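Local atomic coordinates of DUF5642 domain-containing protein (Mycobacterium smegmatis, PDB entry 4TMD), a protein that is of unknown function but carries a DUF5642 domain of the Mog1p/PsbP clan and is probably a lipoprotein, orthologous to mycobacterial Rv0999. Residues A[35-40]-A[58-63]; A[116-121]-A[147-152]. All blocks are in the same frame, centred on the assembly; numbering follows the deposited sequence.

Interaction 1 of 2, residues A[35-40]-A[58-63]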
loop_
_atom_site.group_PDB
_atom_site.type_symbol
_atom_site.label_atom_id
_atom_site.label_comp_id
_atom_site.label_asym_id
_atom_site.label_seq_id
_atom_site.Cartn_x
_atom_site.Cartn_y
_atom_site.Cartn_z
ATOM N N LEU A 35 3.269 1.378 -10.564
ATOM C CA LEU A 35 2.623 2.359 -9.695
ATOM C C LEU A 35 2.074 1.675 -8.446
ATOM O O LEU A 35 1.890 2.303 -7.399
ATOM C CB LEU A 35 1.500 3.081 -10.450
ATOM C CG LEU A 35 0.979 4.441 -9.965
ATOM C CD1 LEU A 35 0.322 5.175 -11.123
ATOM C CD2 LEU A 35 -0.006 4.316 -8.810
ATOM N N LEU A 36 1.827 0.376 -8.563
ATOM C CA LEU A 36 1.138 -0.366 -7.516
ATOM C C LEU A 36 2.091 -0.957 -6.481
ATOM O O LEU A 36 1.815 -0.910 -5.282
ATOM C CB LEU A 36 0.289 -1.466 -8.148
ATOM C CG LEU A 36 -0.899 -0.934 -8.952
ATOM C CD1 LEU A 36 -1.590 -2.034 -9.749
ATOM C CD2 LEU A 36 -1.901 -0.237 -8.030
ATOM N N SER A 37 3.207 -1.505 -6.954
ATOM C CA SER A 37 4.202 -2.133 -6.087
ATOM C C SER A 37 5.087 -1.090 -5.407
ATOM O O SER A 37 5.279 0.001 -5.945
ATOM C CB SER A 37 5.073 -3.097 -6.897
ATOM O OG SER A 37 4.295 -3.880 -7.784
ATOM N N PRO A 38 5.636 -1.422 -4.224
ATOM C CA PRO A 38 6.617 -0.530 -3.597
ATOM C C PRO A 38 7.798 -0.319 -4.540
ATOM O O PRO A 38 8.033 -1.178 -5.384
ATOM C CB PRO A 38 7.042 -1.294 -2.336
ATOM C CG PRO A 38 5.885 -2.203 -2.041
ATOM C CD PRO A 38 5.358 -2.608 -3.391
ATOM N N GLN A 39 8.511 0.796 -4.424
ATOM C CA GLN A 39 9.602 1.055 -5.354
ATOM C C GLN A 39 10.676 -0.025 -5.214
ATOM O O GLN A 39 10.938 -0.524 -4.123
ATOM C CB GLN A 39 10.186 2.456 -5.143
ATOM C CG GLN A 39 11.017 2.649 -3.886
ATOM C CD GLN A 39 11.525 4.078 -3.749
ATOM O OE1 GLN A 39 11.095 4.971 -4.483
ATOM N NE2 GLN A 39 12.441 4.300 -2.808
ATOM N N LYS A 40 11.255 -0.399 -6.348
ATOM C CA LYS A 40 12.240 -1.467 -6.433
ATOM C C LYS A 40 13.455 -1.201 -5.546
ATOM O O LYS A 40 13.957 -0.085 -5.498
ATOM C CB LYS A 40 12.669 -1.631 -7.891
ATOM C CG LYS A 40 13.343 -2.946 -8.233
ATOM C CD LYS A 40 13.458 -3.082 -9.744
ATOM C CE LYS A 40 14.347 -4.244 -10.151
ATOM N NZ LYS A 40 14.319 -4.450 -11.630
ATOM N N GLY A 58 7.797 -6.374 -0.879
ATOM C CA GLY A 58 6.417 -6.013 -0.617
ATOM C C GLY A 58 5.516 -6.531 -1.720
ATOM O O GLY A 58 5.953 -7.305 -2.571
ATOM N N GLN A 59 4.263 -6.084 -1.723
ATOM C CA GLN A 59 3.257 -6.635 -2.622
ATOM C C GLN A 59 3.583 -6.395 -4.092
ATOM O O GLN A 59 3.622 -5.254 -4.562
ATOM C CB GLN A 59 1.883 -6.053 -2.315
ATOM C CG GLN A 59 0.798 -6.608 -3.230
ATOM C CD GLN A 59 0.608 -8.109 -3.046
ATOM O OE1 GLN A 59 0.425 -8.596 -1.922
ATOM N NE2 GLN A 59 0.666 -8.852 -4.148
ATOM N N GLN A 60 3.789 -7.490 -4.816
ATOM C CA GLN A 60 4.119 -7.418 -6.233
ATOM C C GLN A 60 2.916 -7.636 -7.150
ATOM O O GLN A 60 1.960 -8.324 -6.800
ATOM C CB GLN A 60 5.209 -8.446 -6.564
ATOM C CG GLN A 60 6.546 -8.144 -5.905
ATOM C CD GLN A 60 7.072 -6.763 -6.273
ATOM O OE1 GLN A 60 7.298 -6.464 -7.447
ATOM N NE2 GLN A 60 7.250 -5.909 -5.268
ATOM N N PHE A 61 2.979 -7.033 -8.330
ATOM C CA PHE A 61 2.010 -7.289 -9.380
ATOM C C PHE A 61 2.747 -7.803 -10.612
ATOM O O PHE A 61 3.406 -7.023 -11.308
ATOM C CB PHE A 61 1.217 -6.028 -9.712
ATOM C CG PHE A 61 0.355 -5.544 -8.583
ATOM C CD1 PHE A 61 0.912 -4.888 -7.497
ATOM C CD2 PHE A 61 -1.015 -5.746 -8.608
ATOM C CE1 PHE A 61 0.123 -4.448 -6.459
ATOM C CE2 PHE A 61 -1.813 -5.302 -7.576
ATOM C CZ PHE A 61 -1.245 -4.654 -6.499
ATOM N N PRO A 62 2.651 -9.120 -10.869
ATOM C CA PRO A 62 3.284 -9.774 -12.022
ATOM C C PRO A 62 3.028 -9.018 -13.327
ATOM O O PRO A 62 1.933 -8.490 -13.526
ATOM C CB PRO A 62 2.634 -11.167 -12.047
ATOM C CG PRO A 62 1.491 -11.105 -11.068
ATOM C CD PRO A 62 1.865 -10.070 -10.066
ATOM N N PRO A 63 4.045 -8.944 -14.198
ATOM C CA PRO A 63 3.988 -8.130 -15.422
ATOM C C PRO A 63 2.965 -8.606 -16.461
ATOM O O PRO A 63 2.698 -7.876 -17.411
ATOM C CB PRO A 63 5.413 -8.233 -15.977
ATOM C CG PRO A 63 6.007 -9.444 -15.325
ATOM C CD PRO A 63 5.371 -9.550 -13.987
#
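Gly58, the first residue past helix 53-56, lies with its CA 4.1 Å from CG of the Pro38 ring, and its positive phi swings the chain out of the helix and alongside segment 35-40. At Gln59 the backbone does the touching: its carbonyl O sits 3.4 Å from Pro38 CD and also receives a CA-H...O contact from Ser37. The Gln59 side chain turns the other way, where its amide bonds to Gln60 O, Pro93 O and Ser95 N. Gln60 starts out pointing away from Ser37, but a bend at chi2 (-57°) folds its amide back, so that NE2 comes within 3.9 Å of Ser37 CB and makes a weak bond to Gly58 O. Phe61 closes the contact. Leu36 CB stands over one face of its ring, 3.8 Å from the centroid and 26° off the normal, in a CH-pi interaction displaced toward the CD1-CE1 rim, while Ser37 OG lies in the ring plane at the edge. That hydroxyl is positioned by a hydrogen bond with Pro33 O. The backbone N of Phe61 gives OG a bond that is weak, being long (3.5 Å) and bent (136° at the hydrogen). The end of helix 33-36 and the turn after it are therefore held to 58-63 mainly by van der Waals, C-H...O and CH-pi contacts.

Interaction 2 of 2, residues A[116-121]-A[147-152]; sequences DVVESP and ELYNYV
Tyr151 and Val118 make most of this contact, on one face of the antiparallel sheet: strand 127-137 runs between strands 111-118 and 145-155, so the two segments meet through side chains and one water and not as paired neighbours. Tyr151 gives up the most surface. Its CG is anti to the carbonyl carbon (chi1 -59°), and the ring reaches across to the chain leaving strand 111-118, with Glu119 O in the ring plane 3.2 Å from CE1 and Ser120 CB at the same edge beside CD1. Val118 meets it at about a right angle. The CG2 methyl does the work, lying 4.2 Å from Tyr151 CE1 and equally far from Tyr149 CD1, where it comes in at the edge of the second ring; Tyr149 itself stacks with His132 of the intervening strand. Both tyrosines also touch Thr179 of helix 179-194, placing this patch between the sheet and the C-terminal helix. The polar side of the contact is carried by a water close to the plane of the Tyr151 ring, which donates a 2.6 Å hydrogen bond to Glu119 O and is hydrogen-bonded to Tyr151 OH at 2.7 Å.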
loop_
_atom_site.group_PDB
_atom_site.type_symbol
_atom_site.label_atom_id
_atom_site.label_comp_id
_atom_site.label_asym_id
_atom_site.label_seq_id
_atom_site.Cartn_x
_atom_site.Cartn_y
_atom_site.Cartn_z
ATOM N N ASP A 116 8.786 -4.294 8.111
ATOM C CA ASP A 116 8.107 -4.994 9.206
ATOM C C ASP A 116 6.647 -5.264 8.895
ATOM O O ASP A 116 5.971 -4.389 8.370
ATOM C CB ASP A 116 8.129 -4.156 10.488
ATOM C CG ASP A 116 9.510 -4.047 11.108
ATOM O OD1 ASP A 116 10.350 -4.911 10.825
ATOM O OD2 ASP A 116 9.743 -3.099 11.886
ATOM N N VAL A 117 6.146 -6.435 9.274
ATOM C CA VAL A 117 4.707 -6.663 9.258
ATOM C C VAL A 117 4.098 -5.930 10.443
ATOM O O VAL A 117 4.627 -5.984 11.543
ATOM C CB VAL A 117 4.368 -8.167 9.325
ATOM C CG1 VAL A 117 2.853 -8.381 9.350
ATOM C CG2 VAL A 117 4.998 -8.890 8.149
ATOM N N VAL A 118 3.002 -5.220 10.215
ATOM C CA VAL A 118 2.324 -4.527 11.300
ATOM C C VAL A 118 0.851 -4.925 11.283
ATOM O O VAL A 118 0.365 -5.536 10.329
ATOM C CB VAL A 118 2.462 -2.987 11.187
ATOM C CG1 VAL A 118 3.919 -2.524 11.387
ATOM C CG2 VAL A 118 1.938 -2.509 9.857
ATOM N N GLU A 119 0.149 -4.575 12.349
ATOM C CA GLU A 119 -1.279 -4.853 12.476
ATOM C C GLU A 119 -2.085 -4.330 11.282
ATOM O O GLU A 119 -1.904 -3.186 10.865
ATOM C CB GLU A 119 -1.776 -4.235 13.788
ATOM C CG GLU A 119 -3.260 -4.303 14.053
ATOM C CD GLU A 119 -3.646 -3.573 15.344
ATOM O OE1 GLU A 119 -3.478 -2.332 15.418
ATOM O OE2 GLU A 119 -4.109 -4.249 16.290
ATOM N N SER A 120 -2.963 -5.176 10.735
ATOM C CA SER A 120 -3.927 -4.763 9.706
ATOM C C SER A 120 -5.343 -5.241 10.065
ATOM O O SER A 120 -5.503 -6.240 10.751
ATOM C CB SER A 120 -3.512 -5.301 8.334
ATOM O OG SER A 120 -3.402 -6.709 8.363
ATOM N N PRO A 121 -6.379 -4.536 9.595
ATOM C CA PRO A 121 -7.715 -4.839 10.135
ATOM C C PRO A 121 -8.332 -6.133 9.618
ATOM O O PRO A 121 -8.066 -6.561 8.486
ATOM C CB PRO A 121 -8.555 -3.646 9.671
ATOM C CG PRO A 121 -7.858 -3.194 8.400
ATOM C CD PRO A 121 -6.397 -3.356 8.709
ATOM N N GLU A 147 9.837 6.772 4.715
ATOM C CA GLU A 147 9.020 5.853 5.497
ATOM C C GLU A 147 7.595 5.743 4.949
ATOM O O GLU A 147 7.034 6.737 4.497
ATOM C CB GLU A 147 9.005 6.326 6.951
ATOM C CG GLU A 147 8.145 5.532 7.887
ATOM C CD GLU A 147 8.284 6.011 9.320
ATOM O OE1 GLU A 147 7.752 5.353 10.229
ATOM O OE2 GLU A 147 8.935 7.051 9.538
ATOM N N LEU A 148 7.021 4.536 4.974
ATOM C CA LEU A 148 5.597 4.388 4.651
ATOM C C LEU A 148 4.953 3.178 5.315
ATOM O O LEU A 148 5.637 2.245 5.756
ATOM C CB LEU A 148 5.388 4.320 3.128
ATOM C CG LEU A 148 5.918 3.170 2.264
ATOM C CD1 LEU A 148 5.028 1.946 2.346
ATOM C CD2 LEU A 148 6.062 3.606 0.814
ATOM N N TYR A 149 3.627 3.226 5.395
ATOM C CA TYR A 149 2.814 2.093 5.783
ATOM C C TYR A 149 1.978 1.664 4.583
ATOM O O TYR A 149 1.511 2.507 3.810
ATOM C CB TYR A 149 1.929 2.439 6.972
ATOM C CG TYR A 149 2.689 2.608 8.257
ATOM C CD1 TYR A 149 2.747 1.579 9.185
ATOM C CD2 TYR A 149 3.359 3.799 8.556
ATOM C CE1 TYR A 149 3.434 1.727 10.370
ATOM C CE2 TYR A 149 4.054 3.950 9.758
ATOM C CZ TYR A 149 4.086 2.907 10.651
ATOM O OH TYR A 149 4.761 3.030 11.849
ATOM N N ASN A 150 1.844 0.349 4.417
ATOM C CA ASN A 150 1.100 -0.272 3.328
ATOM C C ASN A 150 0.058 -1.194 3.924
ATOM O O ASN A 150 0.397 -2.018 4.769
ATOM C CB ASN A 150 2.016 -1.115 2.434
ATOM C CG ASN A 150 2.430 -0.412 1.183
ATOM O OD1 ASN A 150 1.641 0.300 0.562
ATOM N ND2 ASN A 150 3.679 -0.614 0.784
ATOM N N TYR A 151 -1.184 -1.099 3.473
ATOM C CA TYR A 151 -2.197 -2.052 3.916
ATOM C C TYR A 151 -2.856 -2.588 2.672
ATOM O O TYR A 151 -3.272 -1.833 1.799
ATOM C CB TYR A 151 -3.215 -1.417 4.864
ATOM C CG TYR A 151 -2.547 -0.858 6.094
ATOM C CD1 TYR A 151 -2.373 -1.645 7.224
ATOM C CD2 TYR A 151 -2.049 0.446 6.113
ATOM C CE1 TYR A 151 -1.728 -1.149 8.346
ATOM C CE2 TYR A 151 -1.405 0.951 7.241
ATOM C CZ TYR A 151 -1.253 0.153 8.348
ATOM O OH TYR A 151 -0.613 0.643 9.470
ATOM N N VAL A 152 -2.923 -3.907 2.595
ATOM C CA VAL A 152 -3.421 -4.589 1.425
ATOM C C VAL A 152 -4.615 -5.453 1.794
ATOM O O VAL A 152 -4.536 -6.210 2.763
ATOM C CB VAL A 152 -2.319 -5.486 0.822
ATOM C CG1 VAL A 152 -2.894 -6.374 -0.300
ATOM C CG2 VAL A 152 -1.172 -4.647 0.320
HETATM O O HOH W 1 -0.807 -0.961 11.613
#

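How the interactions relate
Interaction 1 comes first along the chain: the turn after helix 33-36 meets the loop after helix 53-56, closing a loop that contains strand 46-48, an outermost strand of the sheet. The chain then builds strands 67-76, 79-88 and 103-107, then 111-118, at whose end interaction 2 opens. That contact brings 116-121 against 147-152 around strand 127-137 and the unmodelled residues 139-143. The two loops follow in series, neither nesting nor crossing. The centres of interactions 1 and 2 are about 15 Å apart. Strand 145-155 nevertheless joins them: Asn150 ND2 packs 3.9 Å from Pro38 CG and Val152 CG2 4.3 Å from Gln59 CB, whereas Tyr149 and Tyr151 serve interaction 2.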